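Local coordinates for methyl-accepting chemotaxis protein (Campylobacter jejuni, PDB 6W3X) that probably serves as a chemotaxis receptor that senses amino acids, here holding a valine in its first PDC (Cache-type) sensor domain, at residues 141-146 against 159-164; 78-83 against 134-139. All coordinates share one frame; numbering follows the deposited sequence.

Overall arrangement
Both contacts lie in the first PDC sensor domain and both reach the bound valine, their centres about 8 Å apart. Along the chain they come in series: contact 2 joins the start of strand 80-84 to the loop between strands 126-132 and 139-149, and contact 1 then pairs strands 139-149 and 152-162 as a hairpin. Strand 152-162 lies between 80-84 and 139-149 in the antiparallel sheet, and Asp160 N meets Asn80 O at 2.9 Å. The sheet thus supplies one wall of the ligand site and the loop of contact 2 another, as in Cache sensors, where strands and loops enclose small ligands.

Contact 1: 141-146 against 159-164; sequences ITYSKA and VDIPSE. With VAL (valine), chain C.
Thr142 and Asp160 stand side by side on the face of the sheet that looks to the bound valine, and Thr142 OG1 donates a hydrogen bond of 2.6 Å to Asp160 OD1. The hydroxyl does not meet this oxygen in the plane of the carboxylate but from above it, 49° out. The other oxygen, OD2, accepts a hydrogen bond from the valine ammonium nitrogen N at 2.8 Å, so OD1 is held by protein hydroxyls, while OD2 takes both the valine N and Asn80 ND2. Thr142 OG1 lies anti to its own carbonyl carbon (chi1 -61°), which turns it to the aspartate. Two phenols that also touch the ligand steady the pair: Tyr82 OH bonds to Asp160 OD1, and Tyr131 OH, itself hydrogen-bonded to the valine, bonds to Thr142 OG1.

The backbone sets the two residues opposite each other. They form a non-hydrogen-bonded pair of the antiparallel hairpin, between two hydrogen-bonded pairs. In one, Ile141 N reaches Ile161 O at 2.8 Å and the return bond runs from Ile161 N; in the other, Tyr143 N reaches Val159 O at 2.9 Å, answered by Val159 N to Tyr143 O. Between them Thr142 CA makes a CA-H...O contact of 3.3 Å with Val159 O.

The opposite face is largely apolar. Tyr143 CE1 touches Ile161 CG1 at 3.8 Å, the ring meeting the isoleucine at a slant, and Phe32 of helix 4-48 packs against both residues. The phenol OH of Tyr143 bonds to Asn36 of the same helix. One hairpin therefore joins the long helix on one face to the ligand on the other. The hydroxyls around Asp160 OD1 would favour a negatively charged carboxylate, consistent with recognition of an amino acid's ammonium group.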
loop_
_atom_site.group_PDB
_atom_site.type_symbol
_atom_site.label_atom_id
_atom_site.label_comp_id
_atom_site.label_asym_id
_atom_site.label_seq_id
_atom_site.Cartn_x
_atom_site.Cartn_y
_atom_site.Cartn_z
ATOM N N ILE A 141 -2.333 5.556 -2.652
ATOM C CA ILE A 141 -2.417 4.214 -3.208
ATOM C C ILE A 141 -3.872 4.069 -3.621
ATOM O O ILE A 141 -4.776 4.336 -2.815
ATOM C CB ILE A 141 -2.039 3.132 -2.165
ATOM C CG1 ILE A 141 -0.565 3.340 -1.804
ATOM C CG2 ILE A 141 -2.328 1.746 -2.694
ATOM C CD1 ILE A 141 -0.146 2.637 -0.521
ATOM N N THR A 142 -4.079 3.652 -4.890
ATOM C CA THR A 142 -5.430 3.458 -5.415
ATOM C C THR A 142 -5.747 1.979 -5.530
ATOM O O THR A 142 -4.952 1.197 -6.056
ATOM C CB THR A 142 -5.618 4.196 -6.763
ATOM O OG1 THR A 142 -5.404 5.607 -6.536
ATOM C CG2 THR A 142 -6.974 3.910 -7.402
ATOM N N TYR A 143 -6.959 1.654 -5.050
ATOM C CA TYR A 143 -7.562 0.354 -5.217
ATOM C C TYR A 143 -8.685 0.548 -6.235
ATOM O O TYR A 143 -9.595 1.351 -6.015
ATOM C CB TYR A 143 -8.144 -0.112 -3.881
ATOM C CG TYR A 143 -7.112 -0.247 -2.774
ATOM C CD1 TYR A 143 -6.700 0.922 -2.117
ATOM C CD2 TYR A 143 -6.428 -1.424 -2.538
ATOM C CE1 TYR A 143 -5.695 0.893 -1.167
ATOM C CE2 TYR A 143 -5.389 -1.452 -1.615
ATOM C CZ TYR A 143 -5.029 -0.286 -0.954
ATOM O OH TYR A 143 -4.038 -0.307 0.028
ATOM N N SER A 144 -8.631 -0.216 -7.316
ATOM C CA SER A 144 -9.640 -0.090 -8.360
ATOM C C SER A 144 -10.238 -1.443 -8.716
ATOM O O SER A 144 -9.595 -2.473 -8.549
ATOM C CB SER A 144 -9.145 0.626 -9.597
ATOM O OG SER A 144 -8.085 -0.047 -10.208
ATOM N N LYS A 145 -11.468 -1.387 -9.222
ATOM C CA LYS A 145 -12.220 -2.618 -9.475
ATOM C C LYS A 145 -13.249 -2.331 -10.580
ATOM O O LYS A 145 -14.077 -1.437 -10.433
ATOM C CB LYS A 145 -12.926 -3.134 -8.224
ATOM C CG LYS A 145 -13.564 -4.487 -8.347
ATOM C CD LYS A 145 -12.612 -5.601 -8.646
ATOM C CE LYS A 145 -13.130 -6.957 -8.199
ATOM N NZ LYS A 145 -14.244 -7.473 -9.058
ATOM N N ALA A 146 -13.178 -3.098 -11.671
ATOM C CA ALA A 146 -14.238 -3.039 -12.671
ATOM C C ALA A 146 -15.499 -3.672 -12.103
ATOM O O ALA A 146 -15.471 -4.824 -11.690
ATOM C CB ALA A 146 -13.789 -3.722 -13.940
ATOM N N VAL A 159 -10.691 3.831 -5.229
ATOM C CA VAL A 159 -10.571 4.257 -3.832
ATOM C C VAL A 159 -9.149 4.728 -3.578
ATOM O O VAL A 159 -8.218 3.943 -3.774
ATOM C CB VAL A 159 -10.918 3.099 -2.885
ATOM C CG1 VAL A 159 -10.647 3.482 -1.420
ATOM C CG2 VAL A 159 -12.320 2.615 -3.070
ATOM N N ASP A 160 -8.974 6.002 -3.188
ATOM C CA ASP A 160 -7.634 6.561 -2.951
ATOM C C ASP A 160 -7.395 6.683 -1.450
ATOM O O ASP A 160 -8.160 7.376 -0.753
ATOM C CB ASP A 160 -7.508 7.974 -3.548
ATOM C CG ASP A 160 -7.543 8.026 -5.064
ATOM O OD1 ASP A 160 -7.472 6.961 -5.718
ATOM O OD2 ASP A 160 -7.658 9.168 -5.545
ATOM N N ILE A 161 -6.379 5.989 -0.987
ATOM C CA ILE A 161 -5.978 6.064 0.401
ATOM C C ILE A 161 -4.587 6.762 0.446
ATOM O O ILE A 161 -3.691 6.381 -0.290
ATOM C CB ILE A 161 -5.832 4.635 1.021
ATOM C CG1 ILE A 161 -7.096 3.818 0.802
ATOM C CG2 ILE A 161 -5.411 4.705 2.477
ATOM C CD1 ILE A 161 -8.322 4.352 1.478
ATOM N N PRO A 162 -4.411 7.778 1.317
ATOM C CA PRO A 162 -3.088 8.409 1.394
ATOM C C PRO A 162 -1.979 7.404 1.654
ATOM O O PRO A 162 -2.115 6.603 2.572
ATOM C CB PRO A 162 -3.254 9.394 2.538
ATOM C CG PRO A 162 -4.714 9.706 2.594
ATOM C CD PRO A 162 -5.366 8.397 2.234
ATOM N N SER A 163 -0.913 7.433 0.859
ATOM C CA SER A 163 0.235 6.577 1.125
ATOM C C SER A 163 0.840 6.821 2.501
ATOM O O SER A 163 1.360 5.876 3.101
ATOM C CB SER A 163 1.259 6.600 0.007
ATOM O OG SER A 163 1.598 7.927 -0.201
ATOM N N GLU A 164 0.711 8.039 3.008
ATOM C CA GLU A 164 1.214 8.347 4.329
ATOM C C GLU A 164 0.517 7.481 5.385
ATOM O O GLU A 164 1.145 7.222 6.434
ATOM C CB GLU A 164 1.006 9.846 4.639
ATOM C CG GLU A 164 1.516 10.340 5.976
ATOM C CD GLU A 164 1.251 11.805 6.210
ATOM O OE1 GLU A 164 0.733 12.449 5.290
ATOM O OE2 GLU A 164 1.683 12.333 7.259
HETATM N N VAL C . -6.589 9.746 -8.069
HETATM C CA VAL C . -7.248 9.743 -9.400
HETATM C C VAL C . -6.193 10.111 -10.435
HETATM O O VAL C . -5.293 10.867 -10.069
HETATM C CB VAL C . -8.419 10.754 -9.491
HETATM C CG1 VAL C . -9.243 10.491 -10.740
HETATM C CG2 VAL C . -9.369 10.667 -8.306
HETATM O OXT VAL C . -6.295 9.676 -11.586
#

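Contact 2: 78-83 against 134-139; sequences ALNVYL and TVLKQY. With VAL (valine), chain C.
Asn80 ND2 is shared by two carboxylates, Asp133 OD2 and Asp160 OD2, while the other branch of its amide, OD1, meets the loop through hydrocarbon: Leu136 CD1 lies 3.8 Å away and Val135 CG1 3.9 Å. This buried oxygen has no hydrogen-bonding partner in the model, so the hydrogen bonds found for this amide are on its ND2 side.

Beside it, Leu79 CD1 reaches Leu136 CD1 at 3.6 Å in the conformer described, with the amide end of Gln138 over the same methyl. The CG of Leu79 is trans to its backbone N (chi1 -167°), extending the branched end to the loop. No hydrogen bond links the two segments; the join is made by side-chain packing.

The ligand fills the neighbouring ground. Its CG2 methyl sits over one face of the Tyr82 ring, displaced toward the rim and 3.5 Å from CE1, and Val135 CG2 touches the same methyl at 3.8 Å. Thr134 N donates to the valine O at 3.2 Å in a nearly straight bond (175°), and Lys113 and Trp115 also bond to the ligand. Asp133 OD1 accepts from Val135 N and OD2 from Leu136 N, which fixes the start of the loop, and OD1 also bonds to the valine. The Tyr82 ring and the Val135 methyl would suit an aliphatic side chain, while polar groups hold the ammonium and carboxylate of the free amino acid.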
loop_
_atom_site.group_PDB
_atom_site.type_symbol
_atom_site.label_atom_id
_atom_site.label_comp_id
_atom_site.label_asym_id
_atom_site.label_seq_id
_atom_site.Cartn_x
_atom_site.Cartn_y
_atom_site.Cartn_z
ATOM N N ALA A 78 -11.226 7.879 3.503
ATOM C CA ALA A 78 -10.483 7.863 2.243
ATOM C C ALA A 78 -10.362 9.289 1.683
ATOM O O ALA A 78 -11.123 10.204 2.055
ATOM C CB ALA A 78 -11.134 6.935 1.233
ATOM N N LEU A 79 -9.404 9.476 0.787
ATOM C CA LEU A 79 -9.222 10.776 0.165
ATOM C C LEU A 79 -10.214 11.035 -0.972
ATOM O O LEU A 79 -10.796 12.096 -1.075
ATOM C CB LEU A 79 -7.789 10.889 -0.306
ATOM C CG LEU A 79 -7.373 12.296 -0.695
ATOM C CD1 LEU A 79 -7.360 13.186 0.546
ATOM C CD2 LEU A 79 -6.025 12.279 -1.430
ATOM N N ASN A 80 -10.432 10.002 -1.783
ATOM C CA ASN A 80 -11.354 10.071 -2.925
ATOM C C ASN A 80 -11.983 8.706 -3.068
ATOM O O ASN A 80 -11.264 7.688 -2.917
ATOM C CB ASN A 80 -10.674 10.433 -4.268
ATOM C CG ASN A 80 -9.993 11.762 -4.261
ATOM O OD1 ASN A 80 -10.640 12.816 -4.139
ATOM N ND2 ASN A 80 -8.672 11.724 -4.440
ATOM N N VAL A 81 -13.265 8.664 -3.456
ATOM C CA VAL A 81 -13.915 7.411 -3.838
ATOM C C VAL A 81 -14.747 7.777 -5.077
ATOM O O VAL A 81 -15.462 8.786 -5.080
ATOM C CB VAL A 81 -14.787 6.866 -2.709
ATOM C CG1 VAL A 81 -15.547 5.621 -3.155
ATOM C CG2 VAL A 81 -13.974 6.551 -1.462
ATOM N N TYR A 82 -14.636 6.965 -6.128
ATOM C CA TYR A 82 -15.119 7.428 -7.423
ATOM C C TYR A 82 -15.481 6.259 -8.325
ATOM O O TYR A 82 -15.038 5.130 -8.142
ATOM C CB TYR A 82 -14.064 8.359 -8.065
ATOM C CG TYR A 82 -12.663 7.849 -8.051
ATOM C CD1 TYR A 82 -11.859 8.056 -6.947
ATOM C CD2 TYR A 82 -12.090 7.222 -9.160
ATOM C CE1 TYR A 82 -10.538 7.626 -6.939
ATOM C CE2 TYR A 82 -10.786 6.767 -9.183
ATOM C CZ TYR A 82 -9.982 7.036 -8.059
ATOM O OH TYR A 82 -8.673 6.660 -8.099
ATOM N N LEU A 83 -16.230 6.588 -9.382
ATOM C CA LEU A 83 -16.649 5.621 -10.380
ATOM C C LEU A 83 -16.410 6.206 -11.769
ATOM O O LEU A 83 -17.068 7.217 -12.126
ATOM C CB LEU A 83 -18.115 5.242 -10.218
ATOM C CG LEU A 83 -18.671 4.189 -11.175
ATOM C CD1 LEU A 83 -17.999 2.843 -10.983
ATOM C CD2 LEU A 83 -20.170 4.035 -11.026
ATOM N N THR A 134 -4.272 13.616 -8.876
ATOM C CA THR A 134 -4.524 14.906 -9.532
ATOM C C THR A 134 -5.548 15.788 -8.814
ATOM O O THR A 134 -5.513 17.026 -8.919
ATOM C CB THR A 134 -4.874 14.739 -11.020
ATOM O OG1 THR A 134 -6.058 13.968 -11.151
ATOM C CG2 THR A 134 -3.780 13.983 -11.704
ATOM N N VAL A 135 -6.490 15.173 -8.106
ATOM C CA VAL A 135 -7.594 15.927 -7.539
ATOM C C VAL A 135 -7.178 16.757 -6.325
ATOM O O VAL A 135 -7.282 17.973 -6.276
ATOM C CB VAL A 135 -8.805 14.994 -7.250
ATOM C CG1 VAL A 135 -9.919 15.754 -6.521
ATOM C CG2 VAL A 135 -9.365 14.417 -8.550
ATOM N N LEU A 136 -6.670 16.051 -5.338
ATOM C CA LEU A 136 -6.279 16.643 -4.080
ATOM C C LEU A 136 -4.779 16.760 -3.876
ATOM O O LEU A 136 -4.338 17.301 -2.874
ATOM C CB LEU A 136 -6.962 15.936 -2.922
ATOM C CG LEU A 136 -8.456 16.222 -2.825
ATOM C CD1 LEU A 136 -9.133 15.344 -1.796
ATOM C CD2 LEU A 136 -8.716 17.681 -2.515
ATOM N N LYS A 137 -3.980 16.289 -4.829
ATOM C CA LYS A 137 -2.569 16.615 -4.840
ATOM C C LYS A 137 -1.850 16.067 -3.610
ATOM O O LYS A 137 -0.950 16.696 -3.039
ATOM C CB LYS A 137 -2.380 18.137 -4.930
ATOM C CG LYS A 137 -3.398 18.790 -5.862
ATOM C CD LYS A 137 -3.116 18.432 -7.292
ATOM C CE LYS A 137 -3.746 19.491 -8.193
ATOM N NZ LYS A 137 -3.900 19.045 -9.602
ATOM N N GLN A 138 -2.240 14.872 -3.222
ATOM C CA GLN A 138 -1.549 14.087 -2.185
ATOM C C GLN A 138 -1.119 12.770 -2.791
ATOM O O GLN A 138 -1.768 12.284 -3.734
ATOM C CB GLN A 138 -2.439 13.839 -0.961
ATOM C CG GLN A 138 -2.784 15.104 -0.228
ATOM C CD GLN A 138 -3.676 14.868 0.952
ATOM O OE1 GLN A 138 -3.532 13.860 1.661
ATOM N NE2 GLN A 138 -4.633 15.767 1.151
ATOM N N TYR A 139 -0.086 12.150 -2.245
ATOM C CA TYR A 139 0.324 10.813 -2.676
ATOM C C TYR A 139 -0.656 9.778 -2.147
ATOM O O TYR A 139 -0.980 9.785 -0.942
ATOM C CB TYR A 139 1.759 10.515 -2.270
ATOM C CG TYR A 139 2.746 11.333 -3.056
ATOM C CD1 TYR A 139 3.145 10.914 -4.303
ATOM C CD2 TYR A 139 3.204 12.565 -2.594
ATOM C CE1 TYR A 139 3.980 11.683 -5.097
ATOM C CE2 TYR A 139 3.989 13.375 -3.398
ATOM C CZ TYR A 139 4.408 12.928 -4.636
ATOM O OH TYR A 139 5.204 13.781 -5.376
HETATM N N VAL C . -6.589 9.746 -8.069
HETATM C CA VAL C . -7.248 9.743 -9.400
HETATM C C VAL C . -6.193 10.111 -10.435
HETATM O O VAL C . -5.293 10.867 -10.069
HETATM C CB VAL C . -8.419 10.754 -9.491
HETATM C CG1 VAL C . -9.243 10.491 -10.740
HETATM C CG2 VAL C . -9.369 10.667 -8.306
HETATM O OXT VAL C . -6.295 9.676 -11.586
#